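Local coordinates for protein LEC-6 (Caenorhabditis elegans, PDB 3VV1) that binds galactose-containing glycans as a galectin, with a preference for fucose-containing saccharides such as galactose linked 1,4 to fucose, at residues L73-R78 against L112-N117; I121-F124 against F130-F133. All blocks are in the same frame, centred on the assembly; numbering follows the deposited sequence.

Contact 1 (L73-R78 against L112-N117). With GAL (beta-D-galactopyranose), chain C; FUC (alpha-L-fucopyranose), chain B.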
loop_
_atom_site.group_PDB
_atom_site.type_symbol
_atom_site.label_atom_id
_atom_site.label_comp_id
_atom_site.label_asym_id
_atom_site.label_seq_id
_atom_site.Cartn_x
_atom_site.Cartn_y
_atom_site.Cartn_z
ATOM N N LEU A 73 -14.286 -13.563 -6.560
ATOM C CA LEU A 73 -15.212 -12.886 -7.453
ATOM C C LEU A 73 -14.565 -12.556 -8.761
ATOM O O LEU A 73 -13.467 -11.960 -8.801
ATOM C CB LEU A 73 -15.722 -11.591 -6.804
ATOM C CG LEU A 73 -16.537 -10.673 -7.735
ATOM C CD1 LEU A 73 -17.841 -11.302 -8.259
ATOM C CD2 LEU A 73 -16.879 -9.390 -7.016
ATOM N N HIS A 74 -15.217 -13.005 -9.854
ATOM C CA HIS A 74 -14.827 -12.639 -11.208
ATOM C C HIS A 74 -15.971 -11.767 -11.656
ATOM O O HIS A 74 -17.107 -12.233 -11.781
ATOM C CB HIS A 74 -14.743 -13.951 -12.030
ATOM C CG HIS A 74 -14.666 -13.757 -13.540
ATOM N ND1 HIS A 74 -13.503 -13.432 -14.165
ATOM C CD2 HIS A 74 -15.607 -13.950 -14.547
ATOM C CE1 HIS A 74 -13.674 -13.430 -15.510
ATOM N NE2 HIS A 74 -14.982 -13.725 -15.751
ATOM N N PHE A 75 -15.691 -10.488 -11.893
ATOM C CA PHE A 75 -16.700 -9.498 -12.329
ATOM C C PHE A 75 -16.395 -9.218 -13.807
ATOM O O PHE A 75 -15.322 -8.680 -14.128
ATOM C CB PHE A 75 -16.516 -8.231 -11.459
ATOM C CG PHE A 75 -17.342 -7.056 -11.930
ATOM C CD1 PHE A 75 -18.633 -6.853 -11.414
ATOM C CD2 PHE A 75 -16.839 -6.129 -12.886
ATOM C CE1 PHE A 75 -19.411 -5.775 -11.809
ATOM C CE2 PHE A 75 -17.652 -5.051 -13.283
ATOM C CZ PHE A 75 -18.901 -4.856 -12.741
ATOM N N ASN A 76 -17.272 -9.641 -14.707
ATOM C CA ASN A 76 -16.915 -9.618 -16.155
ATOM C C ASN A 76 -17.934 -8.767 -16.918
ATOM O O ASN A 76 -19.098 -9.126 -17.036
ATOM C CB ASN A 76 -16.965 -11.061 -16.622
ATOM C CG ASN A 76 -16.368 -11.310 -18.036
ATOM O OD1 ASN A 76 -16.662 -12.350 -18.626
ATOM N ND2 ASN A 76 -15.488 -10.430 -18.547
ATOM N N ALA A 77 -17.489 -7.627 -17.395
ATOM C CA ALA A 77 -18.302 -6.802 -18.269
ATOM C C ALA A 77 -18.185 -7.363 -19.687
ATOM O O ALA A 77 -17.087 -7.509 -20.194
ATOM C CB ALA A 77 -17.746 -5.353 -18.230
ATOM N N ARG A 78 -19.320 -7.614 -20.340
ATOM C CA ARG A 78 -19.341 -8.228 -21.680
ATOM C C ARG A 78 -20.129 -7.322 -22.642
ATOM O O ARG A 78 -21.375 -7.283 -22.619
ATOM C CB ARG A 78 -19.999 -9.628 -21.589
ATOM C CG ARG A 78 -19.267 -10.556 -20.618
ATOM C CD ARG A 78 -19.905 -11.933 -20.694
ATOM N NE ARG A 78 -19.145 -12.889 -19.888
ATOM C CZ ARG A 78 -19.426 -14.189 -19.830
ATOM N NH1 ARG A 78 -20.472 -14.683 -20.524
ATOM N NH2 ARG A 78 -18.673 -15.006 -19.100
ATOM N N LEU A 112 -15.831 2.520 -10.221
ATOM C CA LEU A 112 -16.378 1.162 -9.852
ATOM C C LEU A 112 -15.814 0.777 -8.527
ATOM O O LEU A 112 -14.592 0.814 -8.316
ATOM C CB LEU A 112 -15.953 0.148 -10.936
ATOM C CG LEU A 112 -16.242 -1.335 -10.649
ATOM C CD1 LEU A 112 -17.755 -1.502 -10.628
ATOM C CD2 LEU A 112 -15.588 -2.231 -11.760
ATOM N N GLU A 113 -16.711 0.497 -7.595
ATOM C CA GLU A 113 -16.240 0.144 -6.236
ATOM C C GLU A 113 -16.787 -1.194 -5.813
ATOM O O GLU A 113 -17.941 -1.513 -6.079
ATOM C CB GLU A 113 -16.673 1.217 -5.253
ATOM C CG GLU A 113 -16.131 2.562 -5.626
ATOM C CD GLU A 113 -16.713 3.619 -4.718
ATOM O OE1 GLU A 113 -16.148 3.822 -3.582
ATOM O OE2 GLU A 113 -17.792 4.221 -5.094
ATOM N N PHE A 114 -15.959 -1.954 -5.103
ATOM C CA PHE A 114 -16.365 -3.208 -4.485
ATOM C C PHE A 114 -16.160 -3.005 -2.963
ATOM O O PHE A 114 -15.128 -2.483 -2.523
ATOM C CB PHE A 114 -15.411 -4.326 -4.926
ATOM C CG PHE A 114 -15.421 -4.586 -6.436
ATOM C CD1 PHE A 114 -14.664 -3.791 -7.303
ATOM C CD2 PHE A 114 -16.282 -5.560 -6.988
ATOM C CE1 PHE A 114 -14.726 -3.992 -8.723
ATOM C CE2 PHE A 114 -16.302 -5.810 -8.383
ATOM C CZ PHE A 114 -15.516 -5.016 -9.240
ATOM N N VAL A 115 -17.113 -3.494 -2.184
ATOM C CA VAL A 115 -17.039 -3.344 -0.706
ATOM C C VAL A 115 -17.370 -4.706 -0.133
ATOM O O VAL A 115 -18.440 -5.268 -0.436
ATOM C CB VAL A 115 -18.031 -2.320 -0.136
ATOM C CG1 VAL A 115 -17.759 -2.133 1.394
ATOM C CG2 VAL A 115 -17.874 -1.003 -0.887
ATOM N N SER A 116 -16.485 -5.271 0.684
ATOM C CA SER A 116 -16.687 -6.642 1.181
ATOM C C SER A 116 -16.912 -6.690 2.655
ATOM O O SER A 116 -16.062 -6.253 3.427
ATOM C CB SER A 116 -15.411 -7.440 0.939
ATOM O OG SER A 116 -15.625 -8.753 1.407
ATOM N N ASN A 117 -18.041 -7.239 3.057
ATOM C CA ASN A 117 -18.340 -7.383 4.481
ATOM C C ASN A 117 -19.412 -8.416 4.705
ATOM O O ASN A 117 -20.415 -8.442 3.922
ATOM C CB ASN A 117 -18.829 -6.110 5.067
ATOM C CG ASN A 117 -18.404 -5.961 6.532
ATOM O OD1 ASN A 117 -18.123 -6.934 7.291
ATOM N ND2 ASN A 117 -18.280 -4.709 6.902
HETATM C C1 GAL C . -16.985 -18.190 -19.328
HETATM C C2 GAL C . -15.800 -17.286 -19.786
HETATM C C3 GAL C . -14.856 -17.071 -18.663
HETATM C C4 GAL C . -15.628 -16.547 -17.442
HETATM C C5 GAL C . -16.786 -17.509 -17.138
HETATM C C6 GAL C . -17.594 -17.045 -15.903
HETATM O O2 GAL C . -15.137 -17.935 -20.848
HETATM O O3 GAL C . -13.883 -16.057 -19.036
HETATM O O4 GAL C . -16.128 -15.217 -17.711
HETATM O O5 GAL C . -17.648 -17.581 -18.217
HETATM O O6 GAL C . -18.664 -17.981 -15.671
HETATM C C1 FUC B . -19.761 -18.443 -23.050
HETATM C C2 FUC B . -20.471 -17.620 -21.883
HETATM C C3 FUC B . -20.449 -18.412 -20.535
HETATM C C4 FUC B . -19.119 -19.173 -20.270
HETATM C C5 FUC B . -18.955 -20.317 -21.288
HETATM C C6 FUC B . -17.624 -20.972 -20.978
HETATM O O1 FUC B . -20.621 -18.586 -24.171
HETATM O O2 FUC B . -21.841 -16.986 -22.216
HETATM O O3 FUC B . -20.602 -17.430 -19.577
HETATM O O4 FUC B . -17.939 -18.223 -20.376
HETATM O O5 FUC B . -18.941 -19.702 -22.635
#
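The axial hydroxyl O4 of the bound galactose is gripped from the outer face of strand 73-78: His-74 NE2 lies 2.7 Å from GAL O4, close to the imidazole plane, and Arg-78 NH2 donates to the same GAL O4 over 2.9 Å. Asn-76 OD1 stands close to GAL O4 and accepts from Arg-78 NE at 2.8 Å. That donor sits well above the amide plane of Asn-76 (52° out of it), yet Asn-76 OD1 lies almost in the plane of the guanidinium, which helps hold that group in its rotation. The Arg-78 chain runs extended from CG to NE and presents its flat end edge-on to both sugars; Arg-78 NH1 donates to FUC O3 over 2.9 Å, and Arg-78 NH2 to the same oxygen. Glu-81 forms a salt bridge with Arg-78 NH1 and is hydrogen-bonded to the fucose; Glu-97 is hydrogen-bonded to both sugars. This is the galectin carbohydrate site.

Residues alternate in direction, so Leu-73 and Phe-75 turn inward to strand 112-117. The edge of Phe-114 is driven into one face of Phe-75 in a T-shaped stack, planes at 89° and Phe-114 CZ 3.8 Å from Phe-75 CG. Phe-114 CE2 also comes within 3.9 Å of Leu-73 CD2. Leu-112 comes from the opposite direction, its CD2 3.8 Å from Phe-75 CE2. The two segments, running nearly antiparallel (159°) with axes 11.5 Å apart, belong to facing sheets of the galectin beta-sandwich. Strand 71-78 is flanked by strands 60-66 and 83-90 in the sugar-binding sheet, whereas strand 110-117 lies between strands 46-54 and 120-125 in the other.

Contact 2 (I121-F124 against F130-F133)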
loop_
_atom_site.group_PDB
_atom_site.type_symbol
_atom_site.label_atom_id
_atom_site.label_comp_id
_atom_site.label_asym_id
_atom_site.label_seq_id
_atom_site.Cartn_x
_atom_site.Cartn_y
_atom_site.Cartn_z
ATOM N N ILE A 121 -20.231 -9.048 -1.238
ATOM C CA ILE A 121 -19.427 -8.015 -1.894
ATOM C C ILE A 121 -20.442 -7.146 -2.647
ATOM O O ILE A 121 -21.075 -7.604 -3.600
ATOM C CB ILE A 121 -18.362 -8.647 -2.823
ATOM C CG1 ILE A 121 -17.412 -9.534 -1.958
ATOM C CG2 ILE A 121 -17.618 -7.497 -3.580
ATOM C CD1 ILE A 121 -16.468 -10.389 -2.781
ATOM N N SER A 122 -20.554 -5.887 -2.222
ATOM C CA SER A 122 -21.517 -4.914 -2.783
ATOM C C SER A 122 -20.717 -4.162 -3.870
ATOM O O SER A 122 -19.538 -3.810 -3.692
ATOM C CB SER A 122 -21.986 -3.909 -1.705
ATOM O OG SER A 122 -22.787 -4.646 -0.793
ATOM N N ILE A 123 -21.363 -3.876 -4.991
ATOM C CA ILE A 123 -20.696 -3.294 -6.168
ATOM C C ILE A 123 -21.443 -2.021 -6.541
ATOM O O ILE A 123 -22.670 -2.066 -6.659
ATOM C CB ILE A 123 -20.704 -4.289 -7.346
ATOM C CG1 ILE A 123 -20.099 -5.653 -6.918
ATOM C CG2 ILE A 123 -19.906 -3.698 -8.527
ATOM C CD1 ILE A 123 -20.414 -6.716 -7.963
ATOM N N PHE A 124 -20.694 -0.902 -6.697
ATOM C CA PHE A 124 -21.263 0.399 -7.036
ATOM C C PHE A 124 -20.653 0.936 -8.291
ATOM O O PHE A 124 -19.474 0.762 -8.521
ATOM C CB PHE A 124 -20.975 1.383 -5.869
ATOM C CG PHE A 124 -21.535 0.904 -4.546
ATOM C CD1 PHE A 124 -20.855 -0.105 -3.833
ATOM C CD2 PHE A 124 -22.763 1.374 -4.077
ATOM C CE1 PHE A 124 -21.385 -0.581 -2.625
ATOM C CE2 PHE A 124 -23.324 0.883 -2.847
ATOM C CZ PHE A 124 -22.593 -0.087 -2.153
ATOM N N PHE A 130 -25.064 -1.157 -7.683
ATOM C CA PHE A 130 -25.279 -1.907 -8.937
ATOM C C PHE A 130 -25.702 -3.349 -8.641
ATOM O O PHE A 130 -26.711 -3.835 -9.197
ATOM C CB PHE A 130 -23.992 -1.870 -9.780
ATOM C CG PHE A 130 -24.043 -2.808 -10.946
ATOM C CD1 PHE A 130 -24.942 -2.592 -12.007
ATOM C CD2 PHE A 130 -23.227 -3.920 -10.968
ATOM C CE1 PHE A 130 -24.999 -3.484 -13.060
ATOM C CE2 PHE A 130 -23.341 -4.854 -11.996
ATOM C CZ PHE A 130 -24.214 -4.603 -13.064
ATOM N N ALA A 131 -24.935 -4.061 -7.803
ATOM C CA ALA A 131 -25.306 -5.457 -7.525
ATOM C C ALA A 131 -24.609 -5.907 -6.263
ATOM O O ALA A 131 -23.556 -5.389 -5.923
ATOM C CB ALA A 131 -24.840 -6.374 -8.675
ATOM N N ASP A 132 -25.189 -6.890 -5.604
ATOM C CA ASP A 132 -24.502 -7.652 -4.581
ATOM C C ASP A 132 -24.049 -9.003 -5.126
ATOM O O ASP A 132 -24.725 -9.616 -6.015
ATOM C CB ASP A 132 -25.447 -7.922 -3.428
ATOM C CG ASP A 132 -25.523 -6.759 -2.441
ATOM O OD1 ASP A 132 -24.830 -5.734 -2.567
ATOM O OD2 ASP A 132 -26.312 -6.917 -1.475
ATOM N N PHE A 133 -22.908 -9.485 -4.597
ATOM C CA PHE A 133 -22.456 -10.838 -4.890
ATOM C C PHE A 133 -22.278 -11.509 -3.533
ATOM O O PHE A 133 -21.507 -11.046 -2.705
ATOM C CB PHE A 133 -21.107 -10.798 -5.635
ATOM C CG PHE A 133 -20.579 -12.158 -5.969
ATOM C CD1 PHE A 133 -21.180 -12.900 -6.956
ATOM C CD2 PHE A 133 -19.501 -12.697 -5.255
ATOM C CE1 PHE A 133 -20.679 -14.170 -7.280
ATOM C CE2 PHE A 133 -18.996 -13.947 -5.572
ATOM C CZ PHE A 133 -19.600 -14.699 -6.580
#
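Ile-123 and Phe-130 run alongside each other in the same direction, the methyl CG2 of Ile-123 meeting the edge of the Phe-130 ring at CD2, 4.1 Å off. Ala-131 lies on the same face of the sheet as Ile-123 and opposite it, and Ile-123 CD1 reaches across toward the Ala-131 methyl CB, a loose contact at 4.5 Å; Ile-121 and Phe-133 share this face too, but the Phe-133 ring turns off toward strands 71-78 and 83-90. Strands 120-125 and 128-134 form an antiparallel beta hairpin with a classic beta bulge: Phe-130 and Ala-131 together sit opposite Ile-123, whose O accepts from Phe-130 N at 2.8 Å and Ala-131 N at 3.2 Å. Beyond the bulge the regular ladder resumes, Ile-121 and Phe-133 making a hydrogen-bonded pair with Ile-121 N 2.8 Å from Phe-133 O. On the other face, Ser-122 and Asp-132 form a non-hydrogen-bonded pair joined by their side chains. With OG anti to its carbonyl carbon (chi1 -69°), Ser-122 places the hydroxyl to donate from OG to Asp-132 OD1 over 2.9 Å, arriving 42° out of the carboxylate plane. The same Asp-132 OD1 is hydrogen-bonded to His-129 NE2, its stronger partner.

Contact 1 spans the two sheets through the buried core and is purely apolar between its segments; contact 2 lies within one sheet, is only partly buried, and rests on a backbone ladder with a polar pair on its outer face. Strand 110-117 of contact 1 is followed directly by strand 120-125 of contact 2, and the two are neighbours: Val-115 O lies 2.8 Å from Ser-122 N, a probable hydrogen bond. The inward face of the hairpin joins the same core, with Leu-73 CD1 packed 3.7 Å from Phe-133 CG. The glycan is bound on the side of strand 73-78 turned away from this core.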